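Local coordinates for amidohydrolase (Thermotoga maritima, PDB 3OOQ), which probably hydrolyses amide bonds of cyclic substrates in the manner of other amidohydrolases, possibly acting as an allantoinase, at residues Val60-His65 and Leu300-Cys305; Asp231-Ala236 and Thr253-Ile258; Leu247-Gly252 and Ile267-Gly272. One frame throughout, in Å; residues are numbered along the deposited sequence.

How the interactions relate
The three contacts form a series from the middle of a TIM-barrel-like domain to its outer layer, and their chemistry changes along it. Interaction 1, nearest the centre of the chain, joins strands 54-64 and 301-303 through a carboxylate, two waters and a selenium-aromatic contact. Interaction 3 is next to it: strand 269-271 pairs with 301-303 on one side and with 247-249 on the other, here by direct backbone bonds. Interaction 2, whose centre lies about 19 Å from the centre of the chain, is an apolar helix-to-loop contact. Its Ile233 packs on Ile249 of interaction 3. All three are buried, but interaction 2 alone also meets a second subunit.

Interaction 1. Residues Val60-His65 and Leu300-Cys305; sequences VDAHSH and LIALMC
Asp61 and Met304 (a selenomethionine) meet in a buried, partly water-mediated contact between strand 54-64, where its chain turns a corner, and the residues that follow strand 301-303, deep in the barrel. The carboxylate of Asp61 is the central polar element. Its CG lies anti to the backbone N (chi1 -162°), which carries the group across to the backbone just after strand 301-303, where OD2 accepts from Cys305 N at 3.0 Å. This bond is nearly straight (168°) and uses the syn lone pair of OD2. The other oxygen turns back on its own segment: OD1 takes His63 N at 3.0 Å on its anti lone pair, closing an Asx turn where the chain changes direction. Two backbone N-H groups, one from each segment, therefore fix the rotation of the carboxylate. Water completes the join. One molecule donates to Val60 O and Leu303 O while accepting from Ala62 N; a second donates to Asp61 OD2 and again to Leu303 O.

Beyond the carboxylate, Met304 lies beside His63, the two side chains extending in a common direction. Its chain bends at chi3 (98°), setting SE obliquely by the ring, 3.5 Å from His63 ND1, and bringing CE over the ring off-centre, 4.1 Å from the His63 centroid. At the far end of the same ring, NE2 bonds to Lys151. Ala62 CB and Ala302 CB make a lighter apolar touch at 4.3 Å. The sequence His63-Ser64-His65 has the form of the His-X-His motif that ends the first barrel strand of amidohydrolases, where metal-dependent relatives bind metal.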
# COMPACT_ATOMS: atom_id res chain seq x y z
N VAL F 60 24.21 31.56 -25.90
CA VAL F 60 24.67 31.01 -24.65
C VAL F 60 23.45 30.93 -23.74
O VAL F 60 22.87 31.95 -23.38
CB VAL F 60 25.77 31.90 -24.01
CG1 VAL F 60 26.28 31.31 -22.71
CG2 VAL F 60 26.94 32.15 -25.00
N ASP F 61 23.05 29.72 -23.39
CA ASP F 61 21.93 29.57 -22.47
C ASP F 61 22.43 29.34 -21.07
O ASP F 61 23.05 28.31 -20.78
CB ASP F 61 21.01 28.42 -22.89
CG ASP F 61 19.64 28.52 -22.24
OD1 ASP F 61 19.57 28.71 -21.02
OD2 ASP F 61 18.63 28.43 -22.97
N ALA F 62 22.16 30.30 -20.19
CA ALA F 62 22.69 30.24 -18.84
C ALA F 62 22.04 29.19 -17.90
O ALA F 62 22.50 29.00 -16.79
CB ALA F 62 22.63 31.61 -18.21
N HIS F 63 21.01 28.47 -18.35
CA HIS F 63 20.33 27.49 -17.48
C HIS F 63 19.59 26.47 -18.33
O HIS F 63 18.56 26.77 -18.93
CB HIS F 63 19.35 28.20 -16.53
CG HIS F 63 18.76 27.30 -15.48
ND1 HIS F 63 17.85 26.30 -15.78
CD2 HIS F 63 18.95 27.24 -14.14
CE1 HIS F 63 17.49 25.68 -14.67
NE2 HIS F 63 18.15 26.22 -13.66
N SER F 64 20.12 25.24 -18.36
CA SER F 64 19.59 24.24 -19.28
C SER F 64 19.63 22.83 -18.73
O SER F 64 20.49 22.48 -17.92
CB SER F 64 20.40 24.27 -20.59
OG SER F 64 19.68 23.65 -21.63
N HIS F 65 18.72 22.00 -19.23
CA HIS F 65 18.79 20.57 -18.94
C HIS F 65 19.03 19.72 -20.19
O HIS F 65 18.89 18.51 -20.15
CB HIS F 65 17.56 20.12 -18.15
CG HIS F 65 17.19 21.06 -17.04
ND1 HIS F 65 17.98 21.23 -15.92
CD2 HIS F 65 16.15 21.92 -16.90
CE1 HIS F 65 17.42 22.13 -15.12
NE2 HIS F 65 16.31 22.56 -15.69
N LEU F 300 20.85 43.05 -14.35
CA LEU F 300 21.55 42.19 -15.28
C LEU F 300 20.79 40.86 -15.48
O LEU F 300 20.65 40.07 -14.55
CB LEU F 300 22.98 41.94 -14.81
CG LEU F 300 23.74 40.93 -15.67
CD1 LEU F 300 24.05 41.53 -17.04
CD2 LEU F 300 25.01 40.49 -14.98
N ILE F 301 20.33 40.61 -16.70
CA ILE F 301 19.54 39.43 -16.99
C ILE F 301 20.05 38.67 -18.21
O ILE F 301 20.70 39.25 -19.10
CB ILE F 301 18.02 39.77 -17.18
CG1 ILE F 301 17.77 40.47 -18.53
CG2 ILE F 301 17.50 40.57 -16.00
CD1 ILE F 301 16.27 40.75 -18.85
N ALA F 302 19.77 37.36 -18.20
CA ALA F 302 19.93 36.50 -19.37
C ALA F 302 18.60 35.82 -19.61
O ALA F 302 17.75 35.74 -18.71
CB ALA F 302 21.01 35.45 -19.15
N LEU F 303 18.43 35.32 -20.83
CA LEU F 303 17.23 34.60 -21.19
C LEU F 303 17.51 33.11 -21.41
O LEU F 303 18.37 32.75 -22.23
CB LEU F 303 16.59 35.22 -22.44
CG LEU F 303 15.31 34.58 -23.00
CD1 LEU F 303 14.16 34.59 -21.99
CD2 LEU F 303 14.91 35.28 -24.29
N MSE F 304 16.76 32.26 -20.69
CA MSE F 304 16.84 30.80 -20.84
C MSE F 304 15.61 30.23 -21.54
O MSE F 304 14.52 30.82 -21.48
CB MSE F 304 16.99 30.10 -19.48
CG MSE F 304 15.72 30.13 -18.61
SE MSE F 304 15.79 28.83 -17.16
CE MSE F 304 16.36 30.06 -15.73
N CYS F 305 15.79 29.07 -22.18
CA CYS F 305 14.67 28.25 -22.63
C CYS F 305 14.20 27.31 -21.52
O CYS F 305 13.10 26.75 -21.61
CB CYS F 305 15.11 27.41 -23.84
SG CYS F 305 15.27 28.39 -25.34
O HOH W 1 20.92 32.57 -21.37
O HOH W 2 17.65 30.91 -24.39

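Interaction 2. Residues Asp231-Ala236 and Thr253-Ile258; sequences DDILTA and TEAYKI
Ile258 CD1 fits against two side chains of helix 230-243, and this is the tight part of the contact. The methyl lies 3.7 Å from Leu234 CD2 and 3.8 Å from Ile233 CG2, so one carbon meets neighbouring residues of the helix together. The Ile258 side chain runs antiparallel to that of Leu234, so their ends overlap, and it crosses Ile233 at a slant. With CG1 placed between the backbone N and the carbonyl carbon (chi1 56°), Ile258 is directed at the helix just before helix 259-264 begins. The other branch of Ile233 works separately: CD1 presses on the backbone of the short 3-10 segment 255-257, 3.6 Å from Ala255 N, and then meets Ala255 CB at 4.2 Å. No hydrogen bond crosses between the two segments.

The polar side is looser. Asp231 OD1 and Glu254 OE1 stand 5.6 Å apart, like charges that do not touch. Both residues have partners elsewhere: Asp231 OD2 forms a salt bridge to Arg229, while Glu254 OE1 accepts hydrogen bonds from Ala230 N, at the start of the helix, and from Gln100 of a second subunit. Toward the partly exposed Tyr256 and Lys257, Lys257 NZ forms a salt bridge to Glu254 OE2 at 3.1 Å, its hydrogen bond weak, and NZ also forms a salt bridge to Asp285 and a hydrogen bond to Gln100 of the second subunit. The lysine chain also passes over one face of the Tyr256 ring, its CG above the plane near the rim.

The chemistry implies a division of labour: apolar contact alone joins these two segments, while the acidic groups at the margin are met by bases, a helix N-terminus and a neighbouring subunit, which would probably stabilise their charged forms.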
# COMPACT_ATOMS: atom_id res chain seq x y z
N ASP F 231 8.24 36.54 -2.90
CA ASP F 231 8.70 36.19 -1.56
C ASP F 231 9.79 35.10 -1.54
O ASP F 231 10.69 35.17 -0.70
CB ASP F 231 7.53 35.82 -0.61
CG ASP F 231 6.70 34.63 -1.11
OD1 ASP F 231 6.50 34.49 -2.32
OD2 ASP F 231 6.23 33.83 -0.29
N ASP F 232 9.70 34.12 -2.44
CA ASP F 232 10.74 33.08 -2.55
C ASP F 232 12.05 33.64 -3.05
O ASP F 232 13.11 33.21 -2.61
CB ASP F 232 10.32 31.93 -3.46
CG ASP F 232 9.22 31.07 -2.86
OD1 ASP F 232 9.31 30.72 -1.66
OD2 ASP F 232 8.25 30.80 -3.60
N ILE F 233 11.99 34.58 -4.01
CA ILE F 233 13.20 35.30 -4.46
C ILE F 233 13.86 36.03 -3.29
O ILE F 233 15.07 35.95 -3.10
CB ILE F 233 12.89 36.32 -5.60
CG1 ILE F 233 12.26 35.62 -6.83
CG2 ILE F 233 14.15 37.06 -6.03
CD1 ILE F 233 11.47 36.59 -7.76
N LEU F 234 13.07 36.71 -2.48
CA LEU F 234 13.60 37.47 -1.34
C LEU F 234 14.16 36.54 -0.26
O LEU F 234 15.16 36.85 0.35
CB LEU F 234 12.53 38.40 -0.75
CG LEU F 234 12.07 39.53 -1.67
CD1 LEU F 234 10.73 40.07 -1.19
CD2 LEU F 234 13.11 40.65 -1.73
N THR F 235 13.52 35.39 -0.07
CA THR F 235 14.03 34.37 0.87
C THR F 235 15.39 33.87 0.40
O THR F 235 16.32 33.74 1.19
CB THR F 235 13.04 33.17 0.99
OG1 THR F 235 11.82 33.62 1.58
CG2 THR F 235 13.60 32.04 1.88
N ALA F 236 15.50 33.56 -0.90
CA ALA F 236 16.77 33.15 -1.47
C ALA F 236 17.87 34.19 -1.17
O ALA F 236 18.98 33.84 -0.73
CB ALA F 236 16.62 32.93 -2.96
N THR F 253 10.38 34.75 -11.93
CA THR F 253 9.11 35.08 -12.57
C THR F 253 8.51 36.41 -12.08
O THR F 253 8.05 37.21 -12.90
CB THR F 253 8.12 33.91 -12.40
OG1 THR F 253 8.62 32.79 -13.14
CG2 THR F 253 6.73 34.25 -12.91
N GLU F 254 8.56 36.66 -10.77
CA GLU F 254 8.04 37.90 -10.19
C GLU F 254 9.11 38.91 -9.80
O GLU F 254 8.83 39.84 -9.03
CB GLU F 254 7.13 37.59 -8.99
CG GLU F 254 5.90 36.78 -9.37
CD GLU F 254 4.86 36.72 -8.28
OE1 GLU F 254 5.18 37.03 -7.10
OE2 GLU F 254 3.70 36.38 -8.61
N ALA F 255 10.33 38.75 -10.34
CA ALA F 255 11.44 39.67 -10.07
C ALA F 255 11.08 41.12 -10.41
O ALA F 255 11.56 42.05 -9.76
CB ALA F 255 12.72 39.23 -10.83
N TYR F 256 10.20 41.29 -11.39
CA TYR F 256 9.78 42.62 -11.81
C TYR F 256 9.06 43.39 -10.69
O TYR F 256 9.07 44.62 -10.67
CB TYR F 256 8.95 42.56 -13.09
CG TYR F 256 7.54 42.00 -12.93
CD1 TYR F 256 6.48 42.81 -12.53
CD2 TYR F 256 7.28 40.65 -13.22
CE1 TYR F 256 5.18 42.29 -12.40
CE2 TYR F 256 5.99 40.12 -13.10
CZ TYR F 256 4.95 40.94 -12.69
OH TYR F 256 3.68 40.41 -12.58
N LYS F 257 8.45 42.67 -9.75
CA LYS F 257 7.79 43.31 -8.63
C LYS F 257 8.80 43.85 -7.63
O LYS F 257 8.47 44.72 -6.85
CB LYS F 257 6.81 42.34 -7.95
CG LYS F 257 5.75 41.77 -8.88
CD LYS F 257 4.85 40.78 -8.17
CE LYS F 257 3.69 40.39 -9.07
NZ LYS F 257 2.80 39.37 -8.45
N ILE F 258 10.03 43.37 -7.66
CA ILE F 258 11.03 43.81 -6.69
C ILE F 258 12.33 44.20 -7.38
O ILE F 258 13.42 44.05 -6.82
CB ILE F 258 11.29 42.72 -5.62
CG1 ILE F 258 11.70 41.41 -6.30
CG2 ILE F 258 10.03 42.53 -4.75
CD1 ILE F 258 12.35 40.37 -5.39

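Interaction 3. Residues Leu247-Gly252 and Ile267-Gly272; sequences LVIEHG and IPVVVG
His251 ND1 donates to Gly272 O at 2.8 Å, the acceptor lying close to the ring plane and the N-H meeting a lone pair in the carbonyl plane. Earlier along the two segments, backbone bonds pair them: Ile249 N to Pro268 O at 3.1 Å, almost straight (173°), and Val270 N to Ile249 O at 2.9 Å. A weak bond from His251 N to Val270 O follows, and a water links His251 O to Gly272 N. The strands run parallel, 24° apart, and with the intervening helix 259-264 they make a beta-alpha-beta unit of the TIM barrel. CG of His251 lies beside its backbone N (chi1 -42°), which turns the ring to the Gly272 carbonyl and into a cluster with His63, His226 and His228. Replacing this histidine by leucine would probably leave Gly272 O without its side-chain donor and the turn after the strand less firmly tied. On one face of the sheet Val248 CG1 meets Val270 CG2 at 3.8 Å, and Val270 CG2 also touches Glu250 OE2, whose carboxylate is engaged by Arg224. On the other, Ile267 CG2 rests against both Ile249 CG1 at 3.8 Å and Leu247 CG at 4.0 Å.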
# COMPACT_ATOMS: atom_id res chain seq x y z
N LEU F 247 24.92 34.83 -5.40
CA LEU F 247 23.76 34.17 -5.98
C LEU F 247 23.38 34.70 -7.34
O LEU F 247 23.67 35.84 -7.70
CB LEU F 247 22.54 34.23 -5.04
CG LEU F 247 21.60 35.45 -5.02
CD1 LEU F 247 20.20 35.09 -4.61
CD2 LEU F 247 22.12 36.50 -4.06
N VAL F 248 22.70 33.83 -8.07
CA VAL F 248 21.97 34.17 -9.26
C VAL F 248 20.54 33.67 -9.01
O VAL F 248 20.35 32.60 -8.45
CB VAL F 248 22.58 33.45 -10.51
CG1 VAL F 248 21.77 33.72 -11.76
CG2 VAL F 248 24.06 33.87 -10.73
N ILE F 249 19.55 34.45 -9.41
CA ILE F 249 18.17 34.00 -9.35
C ILE F 249 17.78 33.34 -10.67
O ILE F 249 18.00 33.94 -11.74
CB ILE F 249 17.23 35.18 -9.08
CG1 ILE F 249 17.53 35.83 -7.71
CG2 ILE F 249 15.78 34.75 -9.18
CD1 ILE F 249 17.08 34.98 -6.49
N GLU F 250 17.26 32.12 -10.62
CA GLU F 250 16.80 31.41 -11.81
C GLU F 250 15.30 31.59 -11.98
O GLU F 250 14.54 31.47 -11.01
CB GLU F 250 17.10 29.90 -11.74
CG GLU F 250 18.44 29.50 -11.17
CD GLU F 250 19.61 30.16 -11.88
OE1 GLU F 250 20.55 30.56 -11.16
OE2 GLU F 250 19.60 30.29 -13.13
N HIS F 251 14.88 31.85 -13.22
CA HIS F 251 13.49 32.16 -13.61
C HIS F 251 13.05 33.54 -13.12
O HIS F 251 12.75 34.42 -13.94
CB HIS F 251 12.49 31.08 -13.17
CG HIS F 251 12.98 29.68 -13.39
ND1 HIS F 251 13.15 29.14 -14.65
CD2 HIS F 251 13.32 28.70 -12.51
CE1 HIS F 251 13.59 27.90 -14.54
NE2 HIS F 251 13.69 27.60 -13.25
N GLY F 252 12.99 33.73 -11.80
CA GLY F 252 12.66 35.04 -11.21
C GLY F 252 11.37 35.61 -11.79
O GLY F 252 11.28 36.80 -12.10
N ILE F 267 22.03 41.78 -8.14
CA ILE F 267 21.71 40.36 -8.26
C ILE F 267 21.21 40.05 -9.66
O ILE F 267 20.23 40.65 -10.14
CB ILE F 267 20.69 39.90 -7.19
CG1 ILE F 267 21.28 40.14 -5.79
CG2 ILE F 267 20.32 38.40 -7.38
CD1 ILE F 267 20.25 40.14 -4.66
N PRO F 268 21.89 39.14 -10.36
CA PRO F 268 21.44 38.90 -11.71
C PRO F 268 20.29 37.90 -11.72
O PRO F 268 20.11 37.15 -10.74
CB PRO F 268 22.67 38.30 -12.39
CG PRO F 268 23.39 37.60 -11.28
CD PRO F 268 23.16 38.44 -10.05
N VAL F 269 19.54 37.91 -12.82
CA VAL F 269 18.39 37.06 -12.99
C VAL F 269 18.42 36.42 -14.37
O VAL F 269 18.48 37.12 -15.39
CB VAL F 269 17.07 37.82 -12.85
CG1 VAL F 269 15.89 36.85 -12.91
CG2 VAL F 269 17.04 38.62 -11.56
N VAL F 270 18.41 35.08 -14.40
CA VAL F 270 18.22 34.34 -15.64
C VAL F 270 16.71 34.14 -15.82
O VAL F 270 16.12 33.23 -15.23
CB VAL F 270 18.96 32.96 -15.64
CG1 VAL F 270 18.84 32.32 -17.00
CG2 VAL F 270 20.45 33.15 -15.30
N VAL F 271 16.10 35.01 -16.62
CA VAL F 271 14.65 34.98 -16.85
C VAL F 271 14.30 33.88 -17.85
O VAL F 271 15.16 33.40 -18.59
CB VAL F 271 14.07 36.36 -17.30
CG1 VAL F 271 14.43 37.46 -16.33
CG2 VAL F 271 14.56 36.74 -18.70
N GLY F 272 13.03 33.48 -17.84
CA GLY F 272 12.57 32.38 -18.67
C GLY F 272 12.44 31.10 -17.85
O GLY F 272 12.92 31.05 -16.72
O HOH W 3 11.14 34.46 -15.93